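Long-range contacts in THUMP domain-containing protein (Pyrococcus horikoshii, PDB 1VBK), which probably binds RNA and ATP and, like ThiI-type proteins, may act in tRNA modification or thiamine biosynthesis: residues K104-F109 with N140-L145; V80-E85 with I154-G159. All blocks are in the same frame, centred on the assembly; numbering follows the deposited sequence.

Contact 1: K104-F109 with N140-L145; sequences KERPKF and NCEVDL
Lys108 and Glu142 lie side by side on one face of a short parallel strand pair, pointing the same way, while Phe109 and Val143 occupy the other face. The lysine chain runs out straight and then bends at its last torsion (chi4 -72°), which places the ammonium between two carboxylates: NZ of Lys108 is 2.7 Å from OE2 of Glu142, met nearly along its C-O bond, and 2.9 Å from OD2 of Asp144, whose anti lone pair it uses. The other oxygen of Asp144 turns to the backbone N of Asn147. Glu142 bridges two cations, for its OE1 receives NE of Arg106 at 3.1 Å in a fairly straight bond (160°), the guanidinium and carboxylate planes standing 66° apart. A weaker bond from NH2 reaches the same oxygen. Carbonyl O of Cys141 sits over one face of this guanidinium, and NH1 of Arg106 meets OD1 of Asn140 at 3.1 Å. On the opposite face of the sheet, the Phe109 ring brings CE1 to 3.5 Å from SG of Cys141, an oblique sulfur-aromatic contact, and to 3.8 Å from CG2 of Val143; Phe95 and helix 124-138 pack against Phe109 and Cys141, whereas Val143 is exposed. Backbone bonds set the register, among them Phe109 N to Glu142 O at 2.9 Å. Without the long amine of Lys108, as with an alanine here, the carboxylates of Glu142 and Asp144 are likely to lose the cation they share and to repel one another. The strand 108-115, helix 124-138, strand 142-143 unit of the THUMP domain is thus closed by two unlike chemistries: apolar packing against its helix, and on the other face an alternating chain of charges that should hold Glu142 ionised and fix its carboxylate from both oxygens.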
ATOM      1  N   LYS A 104     -16.324  20.429  48.117  1.00 18.08           N
ATOM      2  CA  LYS A 104     -16.583  21.827  48.442  1.00 19.77           C
ATOM      3  C   LYS A 104     -18.008  21.990  48.948  1.00 20.04           C
ATOM      4  O   LYS A 104     -18.891  21.211  48.592  1.00 21.48           O
ATOM      5  CB  LYS A 104     -16.366  22.705  47.210  1.00 18.83           C
ATOM      6  CG  LYS A 104     -14.923  22.769  46.751  1.00 19.93           C
ATOM      7  CD  LYS A 104     -14.777  23.650  45.518  1.00 17.85           C
ATOM      8  CE  LYS A 104     -13.322  23.772  45.092  1.00 18.68           C
ATOM      9  NZ  LYS A 104     -13.154  24.753  43.972  1.00 20.04           N
ATOM     10  N   GLU A 105     -18.236  23.004  49.777  1.00 20.97           N
ATOM     11  CA  GLU A 105     -19.570  23.251  50.311  1.00 22.92           C
ATOM     12  C   GLU A 105     -20.511  23.687  49.195  1.00 21.63           C
ATOM     13  O   GLU A 105     -21.662  23.249  49.127  1.00 21.75           O
ATOM     14  CB  GLU A 105     -19.552  24.379  51.339  1.00 26.90           C
ATOM     15  CG  GLU A 105     -18.339  24.452  52.231  1.00 33.43           C
ATOM     16  CD  GLU A 105     -18.253  25.801  52.915  1.00 35.48           C
ATOM     17  OE1 GLU A 105     -19.237  26.182  53.586  1.00 36.70           O
ATOM     18  OE2 GLU A 105     -17.213  26.482  52.770  1.00 40.40           O
ATOM     19  N   ARG A 106     -20.009  24.559  48.327  1.00 18.92           N
ATOM     20  CA  ARG A 106     -20.814  25.112  47.246  1.00 18.46           C
ATOM     21  C   ARG A 106     -20.062  25.089  45.919  1.00 16.64           C
ATOM     22  O   ARG A 106     -19.534  26.108  45.465  1.00 17.16           O
ATOM     23  CB  ARG A 106     -21.206  26.546  47.625  1.00 18.33           C
ATOM     24  CG  ARG A 106     -22.172  27.263  46.692  1.00 20.78           C
ATOM     25  CD  ARG A 106     -22.209  28.740  47.096  1.00 24.89           C
ATOM     26  NE  ARG A 106     -22.920  29.600  46.155  1.00 26.63           N
ATOM     27  CZ  ARG A 106     -24.240  29.757  46.128  1.00 26.74           C
ATOM     28  NH1 ARG A 106     -25.006  29.103  46.993  1.00 24.72           N
ATOM     29  NH2 ARG A 106     -24.790  30.576  45.244  1.00 22.37           N
ATOM     30  N   PRO A 107     -20.001  23.913  45.278  1.00 16.05           N
ATOM     31  CA  PRO A 107     -19.304  23.771  43.997  1.00 15.56           C
ATOM     32  C   PRO A 107     -19.966  24.556  42.863  1.00 17.46           C
ATOM     33  O   PRO A 107     -21.182  24.775  42.865  1.00 17.34           O
ATOM     34  CB  PRO A 107     -19.343  22.260  43.750  1.00 15.75           C
ATOM     35  CG  PRO A 107     -20.645  21.843  44.413  1.00 17.19           C
ATOM     36  CD  PRO A 107     -20.588  22.629  45.710  1.00 15.33           C
ATOM     37  N   LYS A 108     -19.153  24.995  41.909  1.00 16.12           N
ATOM     38  CA  LYS A 108     -19.659  25.713  40.742  1.00 16.59           C
ATOM     39  C   LYS A 108     -19.906  24.645  39.675  1.00 15.99           C
ATOM     40  O   LYS A 108     -19.108  23.712  39.542  1.00 15.59           O
ATOM     41  CB  LYS A 108     -18.620  26.718  40.238  1.00 17.45           C
ATOM     42  CG  LYS A 108     -18.456  27.957  41.119  1.00 19.40           C
ATOM     43  CD  LYS A 108     -17.254  28.768  40.661  1.00 23.70           C
ATOM     44  CE  LYS A 108     -17.160  30.108  41.372  1.00 26.39           C
ATOM     45  NZ  LYS A 108     -18.210  31.052  40.908  1.00 27.72           N
ATOM     46  N   PHE A 109     -20.994  24.777  38.921  1.00 16.34           N
ATOM     47  CA  PHE A 109     -21.307  23.787  37.891  1.00 15.86           C
ATOM     48  C   PHE A 109     -22.055  24.349  36.688  1.00 17.83           C
ATOM     49  O   PHE A 109     -22.500  25.498  36.686  1.00 17.80           O
ATOM     50  CB  PHE A 109     -22.166  22.660  38.486  1.00 13.88           C
ATOM     51  CG  PHE A 109     -23.648  22.983  38.556  1.00 17.00           C
ATOM     52  CD1 PHE A 109     -24.139  23.908  39.474  1.00 15.00           C
ATOM     53  CD2 PHE A 109     -24.552  22.351  37.701  1.00 14.52           C
ATOM     54  CE1 PHE A 109     -25.509  24.199  39.541  1.00 16.47           C
ATOM     55  CE2 PHE A 109     -25.922  22.634  37.760  1.00 15.65           C
ATOM     56  CZ  PHE A 109     -26.403  23.558  38.680  1.00 16.21           C
ATOM     57  N   ASN A 140     -26.510  22.623  47.515  1.00 18.78           N
ATOM     58  CA  ASN A 140     -25.934  23.947  47.682  1.00 18.98           C
ATOM     59  C   ASN A 140     -24.885  24.010  46.586  1.00 18.51           C
ATOM     60  O   ASN A 140     -23.887  23.286  46.618  1.00 18.47           O
ATOM     61  CB  ASN A 140     -25.268  24.101  49.050  1.00 18.41           C
ATOM     62  CG  ASN A 140     -24.671  25.484  49.250  1.00 21.21           C
ATOM     63  OD1 ASN A 140     -24.950  26.410  48.487  1.00 22.41           O
ATOM     64  ND2 ASN A 140     -23.854  25.630  50.282  1.00 22.75           N
ATOM     65  N   CYS A 141     -25.127  24.852  45.593  1.00 17.48           N
ATOM     66  CA  CYS A 141     -24.200  24.978  44.485  1.00 18.13           C
ATOM     67  C   CYS A 141     -24.483  26.267  43.740  1.00 19.48           C
ATOM     68  O   CYS A 141     -25.367  27.033  44.121  1.00 22.41           O
ATOM     69  CB  CYS A 141     -24.333  23.778  43.541  1.00 16.37           C
ATOM     70  SG  CYS A 141     -26.015  23.495  42.931  1.00 19.57           S
ATOM     71  N   GLU A 142     -23.747  26.492  42.662  1.00 18.99           N
ATOM     72  CA  GLU A 142     -23.888  27.724  41.907  1.00 20.99           C
ATOM     73  C   GLU A 142     -23.520  27.519  40.450  1.00 20.11           C
ATOM     74  O   GLU A 142     -22.530  26.867  40.142  1.00 19.85           O
ATOM     75  CB  GLU A 142     -22.972  28.762  42.552  1.00 23.19           C
ATOM     76  CG  GLU A 142     -22.750  30.040  41.809  1.00 31.34           C
ATOM     77  CD  GLU A 142     -21.696  30.875  42.505  1.00 35.31           C
ATOM     78  OE1 GLU A 142     -21.885  31.179  43.702  1.00 38.46           O
ATOM     79  OE2 GLU A 142     -20.675  31.214  41.869  1.00 39.25           O
ATOM     80  N   VAL A 143     -24.323  28.081  39.555  1.00 20.88           N
ATOM     81  CA  VAL A 143     -24.058  27.958  38.132  1.00 20.21           C
ATOM     82  C   VAL A 143     -22.931  28.897  37.718  1.00 22.78           C
ATOM     83  O   VAL A 143     -22.919  30.067  38.089  1.00 22.34           O
ATOM     84  CB  VAL A 143     -25.314  28.300  37.289  1.00 21.32           C
ATOM     85  CG1 VAL A 143     -24.956  28.331  35.802  1.00 21.77           C
ATOM     86  CG2 VAL A 143     -26.412  27.273  37.544  1.00 21.25           C
ATOM     87  N   ASP A 144     -21.974  28.369  36.966  1.00 23.06           N
ATOM     88  CA  ASP A 144     -20.864  29.165  36.451  1.00 24.09           C
ATOM     89  C   ASP A 144     -20.460  28.498  35.146  1.00 23.65           C
ATOM     90  O   ASP A 144     -19.922  27.394  35.146  1.00 20.76           O
ATOM     91  CB  ASP A 144     -19.684  29.181  37.423  1.00 23.30           C
ATOM     92  CG  ASP A 144     -18.653  30.245  37.064  1.00 28.09           C
ATOM     93  OD1 ASP A 144     -18.251  30.314  35.881  1.00 28.25           O
ATOM     94  OD2 ASP A 144     -18.240  31.009  37.960  1.00 28.79           O
ATOM     95  N   LEU A 145     -20.738  29.167  34.034  1.00 24.66           N
ATOM     96  CA  LEU A 145     -20.439  28.629  32.710  1.00 28.77           C
ATOM     97  C   LEU A 145     -18.968  28.713  32.307  1.00 30.63           C
ATOM     98  O   LEU A 145     -18.529  27.995  31.412  1.00 33.35           O
ATOM     99  CB  LEU A 145     -21.296  29.345  31.659  1.00 27.13           C
ATOM    100  CG  LEU A 145     -22.798  29.433  31.954  1.00 26.85           C
ATOM    101  CD1 LEU A 145     -23.477  30.251  30.871  1.00 28.22           C
ATOM    102  CD2 LEU A 145     -23.402  28.034  32.038  1.00 25.13           C
TER

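Contact 2: V80-E85 with I154-G159; sequences VEASLE and IEIMQG
Ala82 meets Gly159 and Ile156 at the point where strand 71-81 ends and the chain turns toward helix 84-102. The close part of this small contact is nearly all backbone and methyl. N of Ala82 donates to O of Gly159 at 2.9 Å, and although the N-H points well at the oxygen (158°), the donor stands above the carbonyl plane by 45° rather than on a lone pair. The same carbonyl is touched by the alanine methyl, with CB of Ala82 3.4 Å from O of Gly159. The methyl also reaches CG2 of Ile156 at 3.9 Å; this branch lies anti to the backbone N of Ile156, which brings it to the alanine, while CG1 lies beside that N. Ile87 and Ile127, from helices 84-102 and 124-138, join Phe120 in packing round the buried isoleucine. Gly159 helps form the tight turn between antiparallel strands 150-157 and 160-164, its positive phi suiting a residue without a side chain, and its own N is bonded to OE2 of Glu119. Ala82 is itself the centre of an inverse gamma turn, in which N of Ser83 bonds to O of Glu81 at 3.0 Å, and Ser83 N-caps the helix that follows. The outer side is far looser. The Glu81 side chain is exposed and sets out away from the other segment, and its carboxylate pairs with Lys160 rather than with any atom of 154-159. The chemistry implies a joint made mainly by one backbone bond, with a single methyl contact beside it: together they tie the hairpin turn of the THUMP domain to the turn that leads from strand 71-81 into helix 84-102, while the charge of Glu81 is met at the exposed side.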
ATOM      1  N   VAL A  80     -29.898   5.803  30.389  1.00 20.96           N
ATOM      2  CA  VAL A  80     -31.243   5.667  30.936  1.00 22.16           C
ATOM      3  C   VAL A  80     -32.276   6.064  29.883  1.00 23.16           C
ATOM      4  O   VAL A  80     -31.942   6.691  28.877  1.00 21.74           O
ATOM      5  CB  VAL A  80     -31.453   6.576  32.176  1.00 21.78           C
ATOM      6  CG1 VAL A  80     -30.446   6.228  33.271  1.00 23.20           C
ATOM      7  CG2 VAL A  80     -31.308   8.047  31.776  1.00 21.54           C
ATOM      8  N   GLU A  81     -33.528   5.683  30.113  1.00 24.86           N
ATOM      9  CA  GLU A  81     -34.608   6.040  29.205  1.00 27.96           C
ATOM     10  C   GLU A  81     -34.659   7.563  29.188  1.00 27.19           C
ATOM     11  O   GLU A  81     -34.529   8.200  30.233  1.00 28.37           O
ATOM     12  CB  GLU A  81     -35.935   5.474  29.719  1.00 33.40           C
ATOM     13  CG  GLU A  81     -36.068   3.971  29.547  1.00 40.23           C
ATOM     14  CD  GLU A  81     -36.424   3.580  28.122  1.00 45.36           C
ATOM     15  OE1 GLU A  81     -37.575   3.846  27.706  1.00 48.99           O
ATOM     16  OE2 GLU A  81     -35.559   3.016  27.417  1.00 45.81           O
ATOM     17  N   ALA A  82     -34.846   8.145  28.010  1.00 25.86           N
ATOM     18  CA  ALA A  82     -34.879   9.597  27.888  1.00 25.85           C
ATOM     19  C   ALA A  82     -36.211  10.237  28.274  1.00 25.91           C
ATOM     20  O   ALA A  82     -37.038  10.539  27.416  1.00 25.46           O
ATOM     21  CB  ALA A  82     -34.497  10.006  26.469  1.00 26.39           C
ATOM     22  N   SER A  83     -36.413  10.420  29.575  1.00 25.74           N
ATOM     23  CA  SER A  83     -37.606  11.074  30.105  1.00 26.94           C
ATOM     24  C   SER A  83     -37.032  12.146  31.020  1.00 26.45           C
ATOM     25  O   SER A  83     -35.980  11.934  31.620  1.00 24.08           O
ATOM     26  CB  SER A  83     -38.467  10.102  30.920  1.00 26.98           C
ATOM     27  OG  SER A  83     -37.924   9.877  32.212  1.00 27.99           O
ATOM     28  N   LEU A  84     -37.697  13.291  31.129  1.00 26.74           N
ATOM     29  CA  LEU A  84     -37.177  14.355  31.978  1.00 26.35           C
ATOM     30  C   LEU A  84     -36.970  13.861  33.406  1.00 25.20           C
ATOM     31  O   LEU A  84     -35.952  14.153  34.026  1.00 24.50           O
ATOM     32  CB  LEU A  84     -38.112  15.569  31.962  1.00 26.84           C
ATOM     33  CG  LEU A  84     -37.570  16.830  32.650  1.00 28.98           C
ATOM     34  CD1 LEU A  84     -36.177  17.162  32.123  1.00 29.07           C
ATOM     35  CD2 LEU A  84     -38.524  17.992  32.410  1.00 30.07           C
ATOM     36  N   GLU A  85     -37.933  13.100  33.918  1.00 25.27           N
ATOM     37  CA  GLU A  85     -37.850  12.558  35.271  1.00 26.40           C
ATOM     38  C   GLU A  85     -36.571  11.745  35.490  1.00 24.71           C
ATOM     39  O   GLU A  85     -35.849  11.958  36.464  1.00 23.47           O
ATOM     40  CB  GLU A  85     -39.066  11.672  35.557  1.00 30.42           C
ATOM     41  CG  GLU A  85     -38.982  10.914  36.876  1.00 39.20           C
ATOM     42  CD  GLU A  85     -40.104   9.904  37.046  1.00 43.32           C
ATOM     43  OE1 GLU A  85     -40.268   9.035  36.160  1.00 46.90           O
ATOM     44  OE2 GLU A  85     -40.818   9.976  38.067  1.00 46.50           O
ATOM     45  N   ILE A 154     -25.077  15.709  29.092  1.00 15.32           N
ATOM     46  CA  ILE A 154     -26.237  14.906  28.728  1.00 17.34           C
ATOM     47  C   ILE A 154     -26.355  14.781  27.215  1.00 18.72           C
ATOM     48  O   ILE A 154     -26.467  15.782  26.511  1.00 20.10           O
ATOM     49  CB  ILE A 154     -27.544  15.545  29.266  1.00 19.31           C
ATOM     50  CG1 ILE A 154     -27.447  15.737  30.783  1.00 19.70           C
ATOM     51  CG2 ILE A 154     -28.748  14.674  28.898  1.00 20.27           C
ATOM     52  CD1 ILE A 154     -28.629  16.491  31.392  1.00 17.17           C
ATOM     53  N   GLU A 155     -26.313  13.550  26.717  1.00 17.65           N
ATOM     54  CA  GLU A 155     -26.446  13.313  25.292  1.00 16.69           C
ATOM     55  C   GLU A 155     -27.665  12.429  25.083  1.00 17.55           C
ATOM     56  O   GLU A 155     -27.784  11.366  25.694  1.00 19.67           O
ATOM     57  CB  GLU A 155     -25.180  12.642  24.742  1.00 19.21           C
ATOM     58  CG  GLU A 155     -23.967  13.569  24.750  1.00 21.51           C
ATOM     59  CD  GLU A 155     -22.756  12.979  24.054  1.00 23.23           C
ATOM     60  OE1 GLU A 155     -22.933  12.108  23.179  1.00 22.46           O
ATOM     61  OE2 GLU A 155     -21.626  13.407  24.373  1.00 24.54           O
ATOM     62  N   ILE A 156     -28.585  12.882  24.237  1.00 17.82           N
ATOM     63  CA  ILE A 156     -29.798  12.119  23.967  1.00 19.76           C
ATOM     64  C   ILE A 156     -29.756  11.574  22.548  1.00 19.89           C
ATOM     65  O   ILE A 156     -29.521  12.306  21.591  1.00 19.87           O
ATOM     66  CB  ILE A 156     -31.052  12.990  24.158  1.00 20.15           C
ATOM     67  CG1 ILE A 156     -31.004  13.645  25.542  1.00 19.88           C
ATOM     68  CG2 ILE A 156     -32.311  12.129  24.025  1.00 21.56           C
ATOM     69  CD1 ILE A 156     -32.179  14.542  25.841  1.00 22.37           C
ATOM     70  N   MET A 157     -29.991  10.277  22.421  1.00 21.47           N
ATOM     71  CA  MET A 157     -29.930   9.636  21.122  1.00 23.03           C
ATOM     72  C   MET A 157     -30.884   8.455  21.063  1.00 21.26           C
ATOM     73  O   MET A 157     -30.798   7.536  21.878  1.00 20.19           O
ATOM     74  CB  MET A 157     -28.486   9.185  20.873  1.00 24.45           C
ATOM     75  CG  MET A 157     -28.235   8.423  19.592  1.00 28.98           C
ATOM     76  SD  MET A 157     -26.453   8.251  19.312  1.00 33.12           S
ATOM     77  CE  MET A 157     -26.014   7.034  20.556  1.00 31.65           C
ATOM     78  N   GLN A 158     -31.805   8.499  20.103  1.00 21.41           N
ATOM     79  CA  GLN A 158     -32.780   7.433  19.913  1.00 22.26           C
ATOM     80  C   GLN A 158     -33.457   6.953  21.195  1.00 21.52           C
ATOM     81  O   GLN A 158     -33.388   5.773  21.532  1.00 20.89           O
ATOM     82  CB  GLN A 158     -32.116   6.242  19.211  1.00 25.45           C
ATOM     83  CG  GLN A 158     -31.505   6.588  17.871  1.00 29.96           C
ATOM     84  CD  GLN A 158     -30.915   5.379  17.152  1.00 34.79           C
ATOM     85  OE1 GLN A 158     -30.247   5.523  16.133  1.00 37.73           O
ATOM     86  NE2 GLN A 158     -31.167   4.186  17.679  1.00 35.11           N
ATOM     87  N   GLY A 159     -34.100   7.870  21.914  1.00 20.05           N
ATOM     88  CA  GLY A 159     -34.808   7.499  23.132  1.00 22.19           C
ATOM     89  C   GLY A 159     -33.994   7.168  24.372  1.00 21.58           C
ATOM     90  O   GLY A 159     -34.561   6.793  25.404  1.00 21.05           O
TER

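Overall arrangement
From the N terminus, strand 71-81 brings the chain to residues 80-85, the first half of contact 2, and helix 84-102 carries it away to residues 104-109. Strand 108-115 and helix 124-138 then lead to residues 140-145, where contact 1 closes the inner loop as a beta-alpha-beta unit. The chain continues through strand 150-157 to residues 154-159, and contact 2 closes the outer loop, with contact 1 nested wholly inside it. The two do not touch, their centres being about 24 Å apart, yet both reach one sheet. Contact 1 joins strands 108-115 and 142-143; contact 2 joins the end of strand 71-81 to the turn between strands 150-157 and 160-164.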